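Local coordinates for protein poly-beta-1,6-N-acetyl-D-glucosamine N-deacetylase (Aggregatibacter actinomycetemcomitans, PDB 4U10) that probably removes N-acetyl groups from poly-beta-1,6-N-acetyl-D-glucosamine through a metal-dependent polysaccharide deacetylase domain, the part of the longer protein described here, at residues Ile29-Trp40 with Ile250-Lys260; Glu140-Leu148 with Leu184-Ile195. All blocks are in the same frame, centred on the assembly; numbering follows the deposited sequence.

Interaction 1 of 2, residues Ile29-Trp40 with Ile250-Lys260; sequences ISANLLISHFNW and IDTETGFSTIK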
loop_
_atom_site.group_PDB
_atom_site.type_symbol
_atom_site.label_atom_id
_atom_site.label_comp_id
_atom_site.label_asym_id
_atom_site.label_seq_id
_atom_site.Cartn_x
_atom_site.Cartn_y
_atom_site.Cartn_z
ATOM N N ILE A 29 5.059 -12.009 -6.358
ATOM C CA ILE A 29 4.673 -13.420 -6.255
ATOM C C ILE A 29 3.858 -13.844 -7.492
ATOM O O ILE A 29 3.559 -13.009 -8.331
ATOM C CB ILE A 29 3.886 -13.700 -4.991
ATOM C CG1 ILE A 29 2.516 -13.026 -5.034
ATOM C CG2 ILE A 29 4.659 -13.252 -3.783
ATOM C CD1 ILE A 29 1.636 -13.518 -3.912
ATOM N N SER A 30 3.547 -15.144 -7.588
ATOM C CA SER A 30 2.814 -15.704 -8.703
ATOM C C SER A 30 1.348 -15.615 -8.364
ATOM O O SER A 30 0.944 -15.603 -7.185
ATOM C CB SER A 30 3.186 -17.196 -8.982
ATOM O OG SER A 30 2.823 -17.991 -7.856
ATOM N N ALA A 31 0.565 -15.526 -9.411
ATOM C CA ALA A 31 -0.870 -15.534 -9.295
ATOM C C ALA A 31 -1.301 -16.863 -8.643
ATOM O O ALA A 31 -2.228 -16.882 -7.855
ATOM C CB ALA A 31 -1.472 -15.343 -10.658
ATOM N N ASN A 32 -0.607 -17.977 -8.913
ATOM C CA ASN A 32 -0.987 -19.244 -8.250
ATOM C C ASN A 32 -0.852 -19.170 -6.754
ATOM O O ASN A 32 -1.735 -19.669 -5.991
ATOM C CB ASN A 32 -0.155 -20.421 -8.784
ATOM C CG ASN A 32 -0.667 -21.764 -8.277
ATOM O OD1 ASN A 32 -1.652 -22.293 -8.793
ATOM N ND2 ASN A 32 -0.018 -22.310 -7.231
ATOM N N LEU A 33 0.236 -18.534 -6.297
ATOM C CA LEU A 33 0.428 -18.388 -4.866
ATOM C C LEU A 33 -0.659 -17.490 -4.268
ATOM O O LEU A 33 -1.131 -17.775 -3.153
ATOM C CB LEU A 33 1.810 -17.888 -4.469
ATOM C CG LEU A 33 2.008 -17.694 -2.978
ATOM C CD1 LEU A 33 2.006 -19.024 -2.223
ATOM C CD2 LEU A 33 3.335 -16.980 -2.703
ATOM N N LEU A 34 -1.060 -16.462 -5.004
ATOM C CA LEU A 34 -2.091 -15.519 -4.552
ATOM C C LEU A 34 -3.426 -16.307 -4.407
ATOM O O LEU A 34 -4.120 -16.246 -3.368
ATOM C CB LEU A 34 -2.278 -14.373 -5.568
ATOM C CG LEU A 34 -3.418 -13.385 -5.259
ATOM C CD1 LEU A 34 -3.089 -12.609 -3.978
ATOM C CD2 LEU A 34 -3.819 -12.391 -6.362
ATOM N N ILE A 35 -3.763 -17.049 -5.436
ATOM C CA ILE A 35 -5.028 -17.916 -5.426
ATOM C C ILE A 35 -5.021 -18.881 -4.273
ATOM O O ILE A 35 -6.061 -19.140 -3.616
ATOM C CB ILE A 35 -5.199 -18.595 -6.802
ATOM C CG1 ILE A 35 -5.581 -17.515 -7.819
ATOM C CG2 ILE A 35 -6.221 -19.758 -6.784
ATOM C CD1 ILE A 35 -5.483 -17.902 -9.306
ATOM N N SER A 36 -3.814 -19.363 -3.936
ATOM C CA SER A 36 -3.673 -20.333 -2.871
ATOM C C SER A 36 -3.962 -19.701 -1.534
ATOM O O SER A 36 -4.606 -20.318 -0.633
ATOM C CB SER A 36 -2.287 -21.036 -2.902
ATOM O OG SER A 36 -1.311 -20.322 -2.211
ATOM N N HIS A 37 -3.485 -18.469 -1.372
ATOM C CA HIS A 37 -3.818 -17.721 -0.212
ATOM C C HIS A 37 -5.356 -17.451 -0.163
ATOM O O HIS A 37 -5.945 -17.578 0.876
ATOM C CB HIS A 37 -3.071 -16.392 -0.176
ATOM C CG HIS A 37 -1.607 -16.531 -0.005
ATOM N ND1 HIS A 37 -0.751 -15.471 -0.154
ATOM C CD2 HIS A 37 -0.830 -17.602 0.251
ATOM C CE1 HIS A 37 0.487 -15.864 0.064
ATOM N NE2 HIS A 37 0.470 -17.157 0.305
ATOM N N PHE A 38 -5.936 -17.031 -1.274
ATOM C CA PHE A 38 -7.386 -16.667 -1.353
ATOM C C PHE A 38 -8.265 -17.844 -1.048
ATOM O O PHE A 38 -9.275 -17.720 -0.364
ATOM C CB PHE A 38 -7.733 -16.152 -2.745
ATOM C CG PHE A 38 -7.318 -14.736 -2.980
ATOM C CD1 PHE A 38 -6.454 -14.089 -2.103
ATOM C CD2 PHE A 38 -7.740 -14.077 -4.105
ATOM C CE1 PHE A 38 -6.051 -12.770 -2.341
ATOM C CE2 PHE A 38 -7.336 -12.780 -4.341
ATOM C CZ PHE A 38 -6.514 -12.117 -3.448
ATOM N N ASN A 39 -7.857 -18.994 -1.569
ATOM C CA ASN A 39 -8.455 -20.290 -1.169
ATOM C C ASN A 39 -8.253 -20.714 0.282
ATOM O O ASN A 39 -9.169 -21.224 0.891
ATOM C CB ASN A 39 -7.892 -21.388 -2.053
ATOM C CG ASN A 39 -8.424 -21.316 -3.437
ATOM O OD1 ASN A 39 -9.474 -20.707 -3.682
ATOM N ND2 ASN A 39 -7.706 -21.936 -4.385
ATOM N N TRP A 40 -7.054 -20.552 0.813
ATOM C CA TRP A 40 -6.749 -20.957 2.149
ATOM C C TRP A 40 -7.527 -20.094 3.133
ATOM O O TRP A 40 -8.013 -20.617 4.159
ATOM C CB TRP A 40 -5.266 -20.831 2.430
ATOM C CG TRP A 40 -4.957 -21.321 3.765
ATOM C CD1 TRP A 40 -4.634 -22.605 4.097
ATOM C CD2 TRP A 40 -4.994 -20.581 5.001
ATOM N NE1 TRP A 40 -4.438 -22.703 5.447
ATOM C CE2 TRP A 40 -4.663 -21.483 6.031
ATOM C CE3 TRP A 40 -5.272 -19.244 5.334
ATOM C CZ2 TRP A 40 -4.600 -21.099 7.384
ATOM C CZ3 TRP A 40 -5.199 -18.857 6.679
ATOM C CH2 TRP A 40 -4.870 -19.785 7.687
ATOM N N ILE A 250 3.828 -10.086 2.444
ATOM C CA ILE A 250 3.799 -11.318 1.726
ATOM C C ILE A 250 5.060 -11.471 0.854
ATOM O O ILE A 250 5.494 -10.548 0.189
ATOM C CB ILE A 250 2.533 -11.406 0.843
ATOM C CG1 ILE A 250 1.232 -11.207 1.668
ATOM C CG2 ILE A 250 2.510 -12.722 0.109
ATOM C CD1 ILE A 250 0.905 -12.357 2.627
ATOM N N ASP A 251 5.636 -12.660 0.818
ATOM C CA ASP A 251 6.676 -12.938 -0.194
ATOM C C ASP A 251 6.484 -14.349 -0.745
ATOM O O ASP A 251 5.552 -15.099 -0.306
ATOM C CB ASP A 251 8.089 -12.745 0.388
ATOM C CG ASP A 251 8.327 -13.535 1.690
ATOM O OD1 ASP A 251 8.131 -14.770 1.749
ATOM O OD2 ASP A 251 8.786 -12.908 2.657
ATOM N N THR A 252 7.341 -14.729 -1.695
ATOM C CA THR A 252 7.235 -16.063 -2.312
ATOM C C THR A 252 7.395 -17.208 -1.346
ATOM O O THR A 252 7.075 -18.306 -1.744
ATOM C CB THR A 252 8.288 -16.308 -3.360
ATOM O OG1 THR A 252 9.523 -16.060 -2.746
ATOM C CG2 THR A 252 8.120 -15.419 -4.542
ATOM N N GLU A 253 7.909 -16.983 -0.134
ATOM C CA GLU A 253 7.981 -18.040 0.916
ATOM C C GLU A 253 6.831 -18.020 1.901
ATOM O O GLU A 253 6.817 -18.774 2.878
ATOM C CB GLU A 253 9.263 -17.958 1.744
ATOM C CG GLU A 253 10.411 -18.774 1.178
ATOM C CD GLU A 253 11.117 -18.062 0.053
ATOM O OE1 GLU A 253 12.333 -17.737 0.210
ATOM O OE2 GLU A 253 10.450 -17.818 -0.991
ATOM N N THR A 254 5.846 -17.183 1.648
ATOM C CA THR A 254 4.708 -17.146 2.519
ATOM C C THR A 254 3.766 -18.326 2.167
ATOM O O THR A 254 3.021 -18.287 1.192
ATOM C CB THR A 254 3.945 -15.802 2.469
ATOM O OG1 THR A 254 4.856 -14.716 2.636
ATOM C CG2 THR A 254 2.872 -15.776 3.610
ATOM N N GLY A 255 3.844 -19.369 2.987
ATOM C CA GLY A 255 2.959 -20.523 2.880
ATOM C C GLY A 255 1.839 -20.434 3.881
ATOM O O GLY A 255 1.706 -19.440 4.609
ATOM N N PHE A 256 1.013 -21.468 3.917
ATOM C CA PHE A 256 -0.149 -21.458 4.820
ATOM C C PHE A 256 0.237 -21.319 6.325
ATOM O O PHE A 256 -0.425 -20.597 7.127
ATOM C CB PHE A 256 -0.973 -22.716 4.594
ATOM C CG PHE A 256 -1.488 -22.861 3.187
ATOM C CD1 PHE A 256 -1.606 -21.751 2.335
ATOM C CD2 PHE A 256 -1.921 -24.096 2.725
ATOM C CE1 PHE A 256 -2.084 -21.890 1.062
ATOM C CE2 PHE A 256 -2.433 -24.225 1.442
ATOM C CZ PHE A 256 -2.511 -23.122 0.610
ATOM N N SER A 257 1.312 -21.967 6.738
ATOM C CA SER A 257 1.603 -21.949 8.188
ATOM C C SER A 257 1.989 -20.526 8.627
ATOM O O SER A 257 1.583 -20.047 9.709
ATOM C CB SER A 257 2.683 -22.941 8.531
ATOM O OG SER A 257 3.875 -22.566 7.899
ATOM N N THR A 258 2.745 -19.844 7.763
ATOM C CA THR A 258 3.065 -18.425 7.948
ATOM C C THR A 258 1.775 -17.578 8.105
ATOM O O THR A 258 1.616 -16.819 9.066
ATOM C CB THR A 258 3.877 -17.885 6.751
ATOM O OG1 THR A 258 4.834 -18.855 6.316
ATOM C CG2 THR A 258 4.610 -16.618 7.102
ATOM N N ILE A 259 0.850 -17.714 7.166
ATOM C CA ILE A 259 -0.378 -16.914 7.206
ATOM C C ILE A 259 -1.189 -17.265 8.435
ATOM O O ILE A 259 -1.732 -16.382 9.092
ATOM C CB ILE A 259 -1.229 -17.075 5.920
ATOM C CG1 ILE A 259 -0.522 -16.384 4.757
ATOM C CG2 ILE A 259 -2.626 -16.470 6.066
ATOM C CD1 ILE A 259 -1.141 -16.671 3.412
ATOM N N LYS A 260 -1.273 -18.553 8.740
ATOM C CA LYS A 260 -2.017 -19.015 9.904
ATOM C C LYS A 260 -1.448 -18.482 11.199
ATOM O O LYS A 260 -2.180 -17.986 12.045
ATOM C CB LYS A 260 -2.028 -20.540 9.968
ATOM C CG LYS A 260 -2.653 -21.079 11.244
ATOM C CD LYS A 260 -2.804 -22.595 11.209
ATOM C CE LYS A 260 -3.747 -23.073 12.310
ATOM N NZ LYS A 260 -3.609 -24.540 12.512
#

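Interaction 2 of 2, residues Glu140-Leu148 with Leu184-Ile195; sequences EIASHTDNL and LVQDFSRSSKSI. With ZN (zinc ion), chain C.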
loop_
_atom_site.group_PDB
_atom_site.type_symbol
_atom_site.label_atom_id
_atom_site.label_comp_id
_atom_site.label_asym_id
_atom_site.label_seq_id
_atom_site.Cartn_x
_atom_site.Cartn_y
_atom_site.Cartn_z
ATOM N N GLU A 140 -10.630 -0.024 -2.541
ATOM C CA GLU A 140 -10.458 1.246 -1.868
ATOM C C GLU A 140 -9.078 1.818 -2.287
ATOM O O GLU A 140 -8.070 1.088 -2.229
ATOM C CB GLU A 140 -10.445 0.976 -0.365
ATOM C CG GLU A 140 -9.977 2.121 0.549
ATOM C CD GLU A 140 -11.127 2.885 1.146
ATOM O OE1 GLU A 140 -12.207 2.314 1.235
ATOM O OE2 GLU A 140 -10.952 4.028 1.518
ATOM N N ILE A 141 -9.060 3.070 -2.763
ATOM C CA ILE A 141 -7.803 3.793 -3.078
ATOM C C ILE A 141 -7.162 4.515 -1.879
ATOM O O ILE A 141 -7.707 5.424 -1.330
ATOM C CB ILE A 141 -7.970 4.758 -4.249
ATOM C CG1 ILE A 141 -8.743 4.093 -5.360
ATOM C CG2 ILE A 141 -6.592 5.145 -4.792
ATOM C CD1 ILE A 141 -8.172 2.732 -5.813
ATOM N N ALA A 142 -5.993 4.047 -1.469
ATOM C CA ALA A 142 -5.212 4.690 -0.434
ATOM C C ALA A 142 -4.028 5.405 -1.022
ATOM O O ALA A 142 -3.588 5.116 -2.133
ATOM C CB ALA A 142 -4.733 3.664 0.531
ATOM N N SER A 143 -3.454 6.301 -0.242
ATOM C CA SER A 143 -2.201 6.929 -0.632
ATOM C C SER A 143 -1.024 6.062 -0.284
ATOM O O SER A 143 -1.051 5.293 0.728
ATOM C CB SER A 143 -2.060 8.253 0.109
ATOM O OG SER A 143 -0.876 8.918 -0.208
ATOM N N HIS A 144 0.063 6.267 -1.061
ATOM C CA HIS A 144 1.374 5.669 -0.824
ATOM C C HIS A 144 2.415 6.751 -1.132
ATOM O O HIS A 144 3.534 6.452 -1.577
ATOM C CB HIS A 144 1.554 4.498 -1.775
ATOM C CG HIS A 144 2.568 3.462 -1.371
ATOM N ND1 HIS A 144 2.760 3.025 -0.075
ATOM C CD2 HIS A 144 3.295 2.631 -2.150
ATOM C CE1 HIS A 144 3.620 2.033 -0.072
ATOM N NE2 HIS A 144 3.941 1.762 -1.325
ATOM N N THR A 145 2.073 7.982 -0.740
ATOM C CA THR A 145 2.800 9.250 -0.940
ATOM C C THR A 145 2.650 9.672 -2.380
ATOM O O THR A 145 2.157 8.908 -3.165
ATOM C CB THR A 145 4.310 9.234 -0.520
ATOM O OG1 THR A 145 5.043 8.519 -1.506
ATOM C CG2 THR A 145 4.468 8.508 0.825
ATOM N N ASP A 146 2.916 10.963 -2.648
ATOM C CA ASP A 146 2.959 11.459 -3.978
ATOM C C ASP A 146 4.286 11.062 -4.665
ATOM O O ASP A 146 4.319 10.361 -5.670
ATOM C CB ASP A 146 2.723 12.994 -4.037
ATOM C CG ASP A 146 2.231 13.430 -5.427
ATOM O OD1 ASP A 146 1.385 12.699 -6.028
ATOM O OD2 ASP A 146 2.639 14.517 -5.865
ATOM N N ASN A 147 5.361 11.541 -4.119
ATOM C CA ASN A 147 6.695 11.271 -4.638
ATOM C C ASN A 147 7.739 11.059 -3.513
ATOM O O ASN A 147 8.838 11.587 -3.555
ATOM C CB ASN A 147 7.108 12.396 -5.569
ATOM C CG ASN A 147 8.416 12.117 -6.260
ATOM O OD1 ASN A 147 8.754 11.000 -6.450
ATOM N ND2 ASN A 147 9.160 13.122 -6.556
ATOM N N LEU A 148 7.378 10.271 -2.494
ATOM C CA LEU A 148 8.302 9.899 -1.409
ATOM C C LEU A 148 8.515 8.373 -1.273
ATOM O O LEU A 148 8.840 7.843 -0.178
ATOM C CB LEU A 148 7.844 10.566 -0.098
ATOM C CG LEU A 148 7.873 12.099 -0.015
ATOM C CD1 LEU A 148 7.161 12.586 1.233
ATOM C CD2 LEU A 148 9.276 12.716 -0.139
ATOM N N LEU A 184 7.140 16.490 4.079
ATOM C CA LEU A 184 6.092 15.486 4.228
ATOM C C LEU A 184 4.657 16.024 4.116
ATOM O O LEU A 184 3.785 15.453 3.407
ATOM C CB LEU A 184 6.242 14.777 5.562
ATOM C CG LEU A 184 7.594 14.281 6.000
ATOM C CD1 LEU A 184 7.415 13.425 7.245
ATOM C CD2 LEU A 184 8.355 13.534 4.945
ATOM N N VAL A 185 4.363 17.133 4.804
ATOM C CA VAL A 185 3.046 17.697 4.741
ATOM C C VAL A 185 2.663 18.007 3.291
ATOM O O VAL A 185 1.581 17.679 2.860
ATOM C CB VAL A 185 2.932 18.981 5.573
ATOM C CG1 VAL A 185 1.552 19.608 5.367
ATOM C CG2 VAL A 185 3.151 18.651 7.059
ATOM N N GLN A 186 3.529 18.632 2.522
ATOM C CA GLN A 186 3.101 19.043 1.164
ATOM C C GLN A 186 2.999 17.864 0.222
ATOM O O GLN A 186 2.107 17.852 -0.625
ATOM C CB GLN A 186 3.996 20.138 0.583
ATOM C CG GLN A 186 4.115 21.376 1.512
ATOM C CD GLN A 186 2.760 21.876 2.060
ATOM O OE1 GLN A 186 2.686 22.509 3.121
ATOM N NE2 GLN A 186 1.712 21.541 1.395
ATOM N N ASP A 187 3.931 16.900 0.352
ATOM C CA ASP A 187 3.866 15.709 -0.504
ATOM C C ASP A 187 2.563 14.949 -0.241
ATOM O O ASP A 187 1.875 14.609 -1.178
ATOM C CB ASP A 187 5.047 14.779 -0.273
ATOM C CG ASP A 187 5.018 13.584 -1.204
ATOM O OD1 ASP A 187 4.364 12.612 -0.789
ATOM O OD2 ASP A 187 5.575 13.680 -2.329
ATOM N N PHE A 188 2.251 14.682 1.027
ATOM C CA PHE A 188 1.011 14.012 1.381
ATOM C C PHE A 188 -0.228 14.736 0.950
ATOM O O PHE A 188 -1.191 14.126 0.510
ATOM C CB PHE A 188 0.930 13.683 2.880
ATOM C CG PHE A 188 2.075 12.858 3.393
ATOM C CD1 PHE A 188 2.905 12.165 2.522
ATOM C CD2 PHE A 188 2.269 12.690 4.768
ATOM C CE1 PHE A 188 3.929 11.424 2.956
ATOM C CE2 PHE A 188 3.308 11.929 5.237
ATOM C CZ PHE A 188 4.147 11.255 4.324
ATOM N N SER A 189 -0.251 16.039 1.135
ATOM C CA SER A 189 -1.345 16.849 0.694
ATOM C C SER A 189 -1.510 16.855 -0.854
ATOM O O SER A 189 -2.619 16.739 -1.347
ATOM C CB SER A 189 -1.167 18.260 1.226
ATOM O OG SER A 189 -1.886 19.141 0.422
ATOM N N ARG A 190 -0.425 16.911 -1.624
ATOM C CA ARG A 190 -0.555 16.727 -3.082
ATOM C C ARG A 190 -1.078 15.343 -3.492
ATOM O O ARG A 190 -1.788 15.206 -4.469
ATOM C CB ARG A 190 0.786 16.919 -3.802
ATOM C CG ARG A 190 1.390 18.315 -3.722
ATOM C CD ARG A 190 2.835 18.244 -4.257
ATOM N NE ARG A 190 3.585 19.330 -3.699
ATOM C CZ ARG A 190 4.845 19.320 -3.278
ATOM N NH1 ARG A 190 5.607 18.234 -3.371
ATOM N NH2 ARG A 190 5.359 20.474 -2.763
ATOM N N SER A 191 -0.655 14.298 -2.797
ATOM C CA SER A 191 -1.151 12.967 -3.034
ATOM C C SER A 191 -2.676 12.860 -2.827
ATOM O O SER A 191 -3.393 12.283 -3.674
ATOM C CB SER A 191 -0.378 11.945 -2.209
ATOM O OG SER A 191 -0.867 10.626 -2.332
ATOM N N SER A 192 -3.147 13.350 -1.696
ATOM C CA SER A 192 -4.598 13.413 -1.411
ATOM C C SER A 192 -5.346 14.116 -2.554
ATOM O O SER A 192 -6.343 13.636 -3.021
ATOM C CB SER A 192 -4.822 14.230 -0.147
ATOM O OG SER A 192 -6.192 14.229 0.202
ATOM N N LYS A 193 -4.883 15.295 -2.961
ATOM C CA LYS A 193 -5.542 16.027 -4.059
ATOM C C LYS A 193 -5.421 15.307 -5.381
ATOM O O LYS A 193 -6.386 15.244 -6.104
ATOM C CB LYS A 193 -4.999 17.434 -4.240
ATOM C CG LYS A 193 -5.137 18.357 -3.027
ATOM C CD LYS A 193 -4.033 19.441 -3.077
ATOM C CE LYS A 193 -4.091 20.511 -1.995
ATOM N NZ LYS A 193 -5.452 20.722 -1.442
ATOM N N SER A 194 -4.230 14.799 -5.713
ATOM C CA SER A 194 -4.060 13.964 -6.948
ATOM C C SER A 194 -5.025 12.780 -7.059
ATOM O O SER A 194 -5.605 12.548 -8.106
ATOM C CB SER A 194 -2.623 13.454 -7.014
ATOM O OG SER A 194 -2.382 12.503 -8.009
ATOM N N ILE A 195 -5.163 12.007 -5.993
ATOM C CA ILE A 195 -6.130 10.935 -5.966
ATOM C C ILE A 195 -7.584 11.456 -5.997
ATOM O O ILE A 195 -8.429 10.918 -6.741
ATOM C CB ILE A 195 -5.911 10.033 -4.707
ATOM C CG1 ILE A 195 -4.598 9.225 -4.845
ATOM C CG2 ILE A 195 -7.093 9.097 -4.466
ATOM C CD1 ILE A 195 -4.095 8.706 -3.463
HETATM ZN ZN ZN C . 5.570 0.613 -1.978
HETATM O O HOH W 1 -0.395 7.985 -3.429
HETATM O O HOH W 2 5.124 15.563 -4.646
HETATM O O HOH W 3 7.980 14.920 -3.106
HETATM O O HOH W 4 5.900 -0.363 -0.409
#

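Interaction 1 of 2, residues Ile29-Trp40 with Ile250-Lys260
Helix 31-40 and helix 256-260 run in roughly the same sense at an angle of 50°, their axes 11.0 Å apart, while the type I turn Asp251-Thr254 passes beside Ile29 and Leu33. His37 bridges turn and helix: its NE2 donates to the carbonyl O of Thr254 at 2.9 Å, with the acceptor in the ring plane but the N-H arriving above the carbonyl plane. ND1 is engaged by Tyr9 OH, so both ring nitrogens are held and the ring's rotation is fixed. Ile259 CD1 sits over the centre of one imidazole face, a CH-pi contact 3.4 Å from the centroid.

The five-membered ring of Trp40 and the Phe256 ring form an offset stack, centroids 4.2 Å apart and planes at 27°. A chi1 of -177° turns Trp40 CG away from the backbone N, and the indole lies along helix 256-260, CZ3 meeting Ile259 CG2 at 3.6 Å and CH2 meeting Lys260 CB at 3.7 Å. Ile29 CG2 packs on the turn backbone. Strand 29-30, running into helix 31-42, and strand 248-249, reaching helix 256-263 through the turn, both pair in parallel with strand 3-13 in this family's beta/alpha architecture; Ala31, Ile35 and Phe38 touch helix 79-91.

Interaction 2 of 2, residues Glu140-Leu148 with Leu184-Ile195
Asp187, on helix 177-199, receives two consecutive backbone N-H groups of the loop that follows strand 139-141 in this family 4 carbohydrate esterase (NodB homology) domain and carries the zinc ligand His144. Its OD1 accepts from Asp146 N at 2.9 Å, on the syn side but 26° out of the carboxylate plane, and its OD2 accepts from Asn147 N at 2.8 Å through the syn lone pair. CG of Asp187 stands anti to the backbone N (chi1 -177°), which carries the carboxylate out to the loop. Leu148 lies alongside this side chain, pointing the other way, its CD1 resting 3.4 Å from Asp187 CG and also touching Leu184 and Phe188. OD2 of Asp187 also meets two waters, one of which accepts from Arg190 NH1.

One turn along the helix, the hydroxyl of Ser143 donates to Ser191 OG at 2.7 Å and in turn accepts from Thr145 N, closing an ST turn around His144. Ser191 OG also meets Ser101, whose hydroxyl is the partner of Asp146 OD1 as well. Beyond the serines, Ile195 CD1 lies against the Ser143 backbone, and its CG2 meets Ile141 CG2 at 4.0 Å.

The loop held in this way presents His144, whose ring is oriented from both ends: ND1 bonds to the carbonyl O of Val207 and NE2 binds zinc at 2.1 Å, with Asp75 and His149 completing the protein ligands and a water as a further one. The Asp-His-His set is the metal site characteristic of the family. Another water joins loop and helix, accepting from His144 N and from Ser191 OG while donating to Thr145 O at 2.7 Å.

Interactions 1 and 2 lie on opposite sides of the chain's centre, their own centres 29 Å apart and their nearest atoms about 12 Å apart, yet both are built on the same central sheet. In sequence, 140-148 and 184-195 fall within the 209 residues that separate 29-40 from 250-260. Interaction 2 supplies a ligand to the Asp75-His144-His149 zinc site directly. Interaction 1 supplies none, although it lies near residues of two other zinc sites: the side chain of Ile250 is about 6 Å from that of His10, and the side chain of Trp40 is about 6 Å from that of Asp43 and about 8 Å from a bound zinc ion.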